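Local coordinates for bifunctional GH43-CE protein (Bacteroides eggerthii, PDB 6MLY) that probably removes xylose and ester-linked groups from arabinoxylan, joining a family 43 glycoside hydrolase to a carbohydrate esterase in one chain, at residues Ile605-Ile608 with Lys614-Leu617; Thr361-Ala366 with Gly397-Gln402. All coordinates share one frame; numbering follows the deposited sequence.

The two interactions lie in different domains of one chain and do not touch: their centres are 36 Å apart and their nearest atoms about 18 Å. Interaction 2 comes first in sequence, in the concanavalin A-like domain that accompanies the glycosidase, where the loop 361-366 packs on strand 395-401. Interaction 1 belongs to the esterase, probably an alpha/beta-hydrolase domain, and joins the last turns of helix 596-610 to the loop after it and the first residue of strand 617-619. Both are buried and neither forms a hydrogen bond between its segments; each rests on apolar and aromatic side chains. Both also lie away from the sodium ion bound by Thr639, Tyr720, Asp722 and Asp725.

Interaction 1: residues Ile605-Ile608 with Lys614-Leu617; sequences IRFI and KYKL
Aliphatic contact joins Ile608, near the end of helix 596-610, to Leu617, where the chain enters strand 617-619. A single methyl of the leucine, CD1, does the touching: it lies 3.9 Å from Ile608 CG2 and 4.0 Å from Ile608 CD1, resting against both branches of the isoleucine. With CG1 anti to the carbonyl carbon (chi1 -73°) and chi2 at -53°, Ile608 brings CD1 round to the same partner that CG2 meets. Val582 and Ala580 of strand 579-584 pack against Ile608 and Leu617 respectively, carrying the contact on into the central sheet.

The arrangement is consistent with the alpha/beta-hydrolase fold of the esterase family: the chain leaves a helix and, after a short loop, rejoins the mixed central sheet, where strand 617-619 runs parallel to strand 546-552.

Aromatic contact is looser. Phe607 CE2 and Tyr615 CE2 approach to 4.3 Å, each ring meeting the other obliquely. CG of Phe607 is anti to the backbone N (chi1 178°), which brings the CE2 side of the ring close to Tyr615. Ile522 touches both rings, while Trp519 makes an edge-to-face pair with Tyr615. Within the loop, Lys614 lays its CG over the centre of the Tyr615 ring, 3.7 Å above the plane, covering one face with a methylene.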
loop_
_atom_site.group_PDB
_atom_site.type_symbol
_atom_site.label_atom_id
_atom_site.label_comp_id
_atom_site.label_asym_id
_atom_site.label_seq_id
_atom_site.Cartn_x
_atom_site.Cartn_y
_atom_site.Cartn_z
ATOM N N ILE A 605 20.492 1.374 -14.653
ATOM C CA ILE A 605 21.779 1.132 -13.984
ATOM C C ILE A 605 22.363 2.474 -13.516
ATOM O O ILE A 605 22.846 2.590 -12.382
ATOM C CB ILE A 605 22.748 0.361 -14.908
ATOM C CG1 ILE A 605 22.186 -1.008 -15.302
ATOM C CG2 ILE A 605 24.120 0.229 -14.262
ATOM C CD1 ILE A 605 22.776 -1.574 -16.581
ATOM N N ARG A 606 22.326 3.478 -14.401
ATOM C CA ARG A 606 22.767 4.833 -14.076
ATOM C C ARG A 606 22.042 5.309 -12.811
ATOM O O ARG A 606 22.661 5.888 -11.929
ATOM C CB ARG A 606 22.504 5.793 -15.240
ATOM C CG ARG A 606 23.602 5.825 -16.292
ATOM C CD ARG A 606 23.364 6.908 -17.325
ATOM N NE ARG A 606 22.102 6.736 -18.033
ATOM C CZ ARG A 606 21.994 6.484 -19.333
ATOM N NH1 ARG A 606 23.061 6.562 -20.105
ATOM N NH2 ARG A 606 20.826 6.164 -19.860
ATOM N N PHE A 607 20.734 5.040 -12.739
ATOM C CA PHE A 607 19.909 5.456 -11.609
ATOM C C PHE A 607 20.412 4.808 -10.310
ATOM O O PHE A 607 20.492 5.471 -9.273
ATOM C CB PHE A 607 18.439 5.111 -11.860
ATOM C CG PHE A 607 17.521 5.452 -10.717
ATOM C CD1 PHE A 607 17.011 6.733 -10.577
ATOM C CD2 PHE A 607 17.181 4.498 -9.770
ATOM C CE1 PHE A 607 16.170 7.050 -9.520
ATOM C CE2 PHE A 607 16.339 4.820 -8.714
ATOM C CZ PHE A 607 15.837 6.093 -8.592
ATOM N N ILE A 608 20.736 3.513 -10.389
ATOM C CA ILE A 608 21.116 2.690 -9.239
ATOM C C ILE A 608 22.358 3.275 -8.555
ATOM O O ILE A 608 22.431 3.298 -7.331
ATOM C CB ILE A 608 21.330 1.226 -9.681
ATOM C CG1 ILE A 608 19.998 0.537 -9.988
ATOM C CG2 ILE A 608 22.146 0.435 -8.665
ATOM C CD1 ILE A 608 18.982 0.624 -8.869
ATOM N N LYS A 614 21.187 5.996 -0.868
ATOM C CA LYS A 614 19.812 6.030 -0.353
ATOM C C LYS A 614 19.306 4.620 -0.021
ATOM O O LYS A 614 18.802 4.397 1.077
ATOM C CB LYS A 614 18.900 6.707 -1.379
ATOM C CG LYS A 614 17.420 6.381 -1.259
ATOM C CD LYS A 614 16.528 7.495 -1.762
ATOM C CE LYS A 614 16.766 7.847 -3.216
ATOM N NZ LYS A 614 16.123 9.135 -3.564
ATOM N N TYR A 615 19.431 3.688 -0.980
ATOM C CA TYR A 615 18.857 2.325 -0.880
ATOM C C TYR A 615 19.902 1.301 -0.409
ATOM O O TYR A 615 19.691 0.108 -0.575
ATOM C CB TYR A 615 18.272 1.879 -2.224
ATOM C CG TYR A 615 17.206 2.775 -2.802
ATOM C CD1 TYR A 615 15.923 2.792 -2.282
ATOM C CD2 TYR A 615 17.468 3.592 -3.892
ATOM C CE1 TYR A 615 14.934 3.601 -2.817
ATOM C CE2 TYR A 615 16.492 4.406 -4.442
ATOM C CZ TYR A 615 15.219 4.411 -3.902
ATOM O OH TYR A 615 14.251 5.214 -4.434
ATOM N N LYS A 616 21.007 1.775 0.184
ATOM C CA LYS A 616 22.060 0.939 0.790
ATOM C C LYS A 616 22.648 -0.016 -0.263
ATOM O O LYS A 616 22.864 -1.200 0.018
ATOM C CB LYS A 616 21.509 0.172 2.001
ATOM C CG LYS A 616 20.940 1.031 3.127
ATOM C CD LYS A 616 20.791 0.303 4.457
ATOM C CE LYS A 616 19.840 -0.877 4.403
ATOM N NZ LYS A 616 19.757 -1.596 5.701
ATOM N N LEU A 617 22.921 0.513 -1.466
ATOM C CA LEU A 617 23.413 -0.284 -2.605
ATOM C C LEU A 617 24.912 -0.032 -2.819
ATOM O O LEU A 617 25.319 1.075 -3.173
ATOM C CB LEU A 617 22.621 0.070 -3.870
ATOM C CG LEU A 617 21.111 -0.161 -3.800
ATOM C CD1 LEU A 617 20.458 0.093 -5.150
ATOM C CD2 LEU A 617 20.784 -1.565 -3.316
#

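Interaction 2: residues Thr361-Ala366 with Gly397-Gln402; sequences TSFTQA and GLSLFQ
Phe363 and Phe401 meet as an offset edge-to-face pair, their planes at 85° and their centroids 5.6 Å apart. The edge of Phe401 is directed at the face of Phe363, but the nearest approach is off-centre: Phe401 CD1 lies 3.6 Å from Phe363 CE2, which sits near the plane of the Phe401 ring. With CG of Phe363 anti to N (chi1 -178°), the ring extends from the loop and CE2 is the atom that arrives at Phe401.

Ser399, two residues before Phe401 on the strand, comes to the rim of the Phe363 ring. Its OG lies in the ring plane, 3.6 Å from CE2, while its CB is 3.9 Å from CZ. The hydroxyl is hydrogen-bonded to the carbonyl oxygen of Gly406, so this buried polar group has a partner even though it borders an aromatic edge.

The setting is the beta-sandwich of the concanavalin A-like domain, in which the loop between strands 352-355 and 370-373 lies over strand 395-401. Two turns shape that loop: an ST turn, with Thr364 N donating to Ser362 OG (3.3 Å), and a type I beta turn from Phe363 to Ala366, in which Ala366 N donates to Phe363 O.

Phe492 and Tyr405 add further edge-to-face partners to the Phe363 ring. Replacing Phe363 by a serine would probably open a gap between loop and strand and leave the edge of Phe401 without the face it points at. Beside the rings, Thr364 CG2 lies a loose 4.5 Å from the backbone O of Gln402.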
loop_
_atom_site.group_PDB
_atom_site.type_symbol
_atom_site.label_atom_id
_atom_site.label_comp_id
_atom_site.label_asym_id
_atom_site.label_seq_id
_atom_site.Cartn_x
_atom_site.Cartn_y
_atom_site.Cartn_z
ATOM N N THR A 361 -19.647 -13.418 -2.947
ATOM C CA THR A 361 -19.140 -13.170 -4.307
ATOM C C THR A 361 -18.178 -11.974 -4.311
ATOM O O THR A 361 -17.491 -11.731 -5.298
ATOM C CB THR A 361 -20.280 -12.863 -5.289
ATOM O OG1 THR A 361 -21.466 -13.525 -4.852
ATOM C CG2 THR A 361 -19.947 -13.268 -6.709
ATOM N N SER A 362 -18.174 -11.220 -3.207
ATOM C CA SER A 362 -17.424 -9.985 -3.056
ATOM C C SER A 362 -16.744 -9.988 -1.683
ATOM O O SER A 362 -17.332 -10.448 -0.696
ATOM C CB SER A 362 -18.333 -8.786 -3.215
ATOM O OG SER A 362 -17.625 -7.568 -3.026
ATOM N N PHE A 363 -15.511 -9.472 -1.636
ATOM C CA PHE A 363 -14.795 -9.270 -0.383
ATOM C C PHE A 363 -15.523 -8.222 0.477
ATOM O O PHE A 363 -15.589 -8.370 1.698
ATOM C CB PHE A 363 -13.341 -8.874 -0.657
ATOM C CG PHE A 363 -12.492 -8.673 0.574
ATOM C CD1 PHE A 363 -12.598 -9.528 1.664
ATOM C CD2 PHE A 363 -11.565 -7.642 0.635
ATOM C CE1 PHE A 363 -11.804 -9.349 2.785
ATOM C CE2 PHE A 363 -10.776 -7.460 1.761
ATOM C CZ PHE A 363 -10.895 -8.315 2.832
ATOM N N THR A 364 -16.092 -7.187 -0.162
ATOM C CA THR A 364 -16.647 -6.027 0.551
ATOM C C THR A 364 -18.083 -6.306 1.027
ATOM O O THR A 364 -18.670 -5.476 1.738
ATOM C CB THR A 364 -16.575 -4.747 -0.296
ATOM O OG1 THR A 364 -17.593 -4.779 -1.298
ATOM C CG2 THR A 364 -15.214 -4.541 -0.926
ATOM N N GLN A 365 -18.638 -7.465 0.643
ATOM C CA GLN A 365 -19.932 -7.933 1.160
ATOM C C GLN A 365 -19.719 -9.011 2.238
ATOM O O GLN A 365 -20.686 -9.629 2.695
ATOM C CB GLN A 365 -20.812 -8.456 0.019
ATOM C CG GLN A 365 -21.169 -7.402 -1.023
ATOM C CD GLN A 365 -21.865 -6.197 -0.434
ATOM O OE1 GLN A 365 -21.401 -5.069 -0.573
ATOM N NE2 GLN A 365 -22.983 -6.428 0.240
ATOM N N ALA A 366 -18.463 -9.220 2.661
ATOM C CA ALA A 366 -18.146 -10.173 3.726
ATOM C C ALA A 366 -18.416 -9.532 5.096
ATOM O O ALA A 366 -18.218 -8.320 5.300
ATOM C CB ALA A 366 -16.716 -10.641 3.607
ATOM N N GLY A 397 -7.117 -13.943 5.892
ATOM C CA GLY A 397 -5.802 -13.328 6.005
ATOM C C GLY A 397 -5.860 -11.913 6.555
ATOM O O GLY A 397 -6.723 -11.587 7.375
ATOM N N LEU A 398 -4.914 -11.085 6.094
ATOM C CA LEU A 398 -4.769 -9.677 6.473
ATOM C C LEU A 398 -4.998 -8.818 5.222
ATOM O O LEU A 398 -4.614 -9.226 4.123
ATOM C CB LEU A 398 -3.361 -9.468 7.043
ATOM C CG LEU A 398 -3.047 -8.074 7.581
ATOM C CD1 LEU A 398 -3.719 -7.855 8.926
ATOM C CD2 LEU A 398 -1.546 -7.868 7.703
ATOM N N SER A 399 -5.639 -7.654 5.392
ATOM C CA SER A 399 -5.945 -6.765 4.266
ATOM C C SER A 399 -5.625 -5.308 4.617
ATOM O O SER A 399 -5.804 -4.888 5.753
ATOM C CB SER A 399 -7.382 -6.905 3.833
ATOM O OG SER A 399 -7.763 -5.834 2.975
ATOM N N LEU A 400 -5.124 -4.567 3.622
ATOM C CA LEU A 400 -5.220 -3.119 3.580
ATOM C C LEU A 400 -6.508 -2.795 2.822
ATOM O O LEU A 400 -6.610 -3.077 1.628
ATOM C CB LEU A 400 -3.986 -2.527 2.892
ATOM C CG LEU A 400 -2.651 -2.855 3.560
ATOM C CD1 LEU A 400 -1.478 -2.338 2.743
ATOM C CD2 LEU A 400 -2.590 -2.304 4.974
ATOM N N PHE A 401 -7.486 -2.228 3.545
ATOM C CA PHE A 401 -8.894 -2.365 3.191
ATOM C C PHE A 401 -9.514 -1.017 2.798
ATOM O O PHE A 401 -9.601 -0.098 3.612
ATOM C CB PHE A 401 -9.655 -3.005 4.353
ATOM C CG PHE A 401 -11.123 -3.217 4.091
ATOM C CD1 PHE A 401 -11.564 -4.328 3.387
ATOM C CD2 PHE A 401 -12.065 -2.306 4.550
ATOM C CE1 PHE A 401 -12.914 -4.522 3.143
ATOM C CE2 PHE A 401 -13.416 -2.502 4.309
ATOM C CZ PHE A 401 -13.839 -3.608 3.609
ATOM N N GLN A 402 -9.924 -0.928 1.527
ATOM C CA GLN A 402 -10.964 -0.008 1.067
ATOM C C GLN A 402 -11.619 -0.603 -0.193
ATOM O O GLN A 402 -11.738 -1.821 -0.297
ATOM C CB GLN A 402 -10.411 1.404 0.863
ATOM C CG GLN A 402 -11.475 2.478 1.067
ATOM C CD GLN A 402 -11.008 3.845 0.643
ATOM O OE1 GLN A 402 -9.976 4.329 1.095
ATOM N NE2 GLN A 402 -11.773 4.484 -0.224
#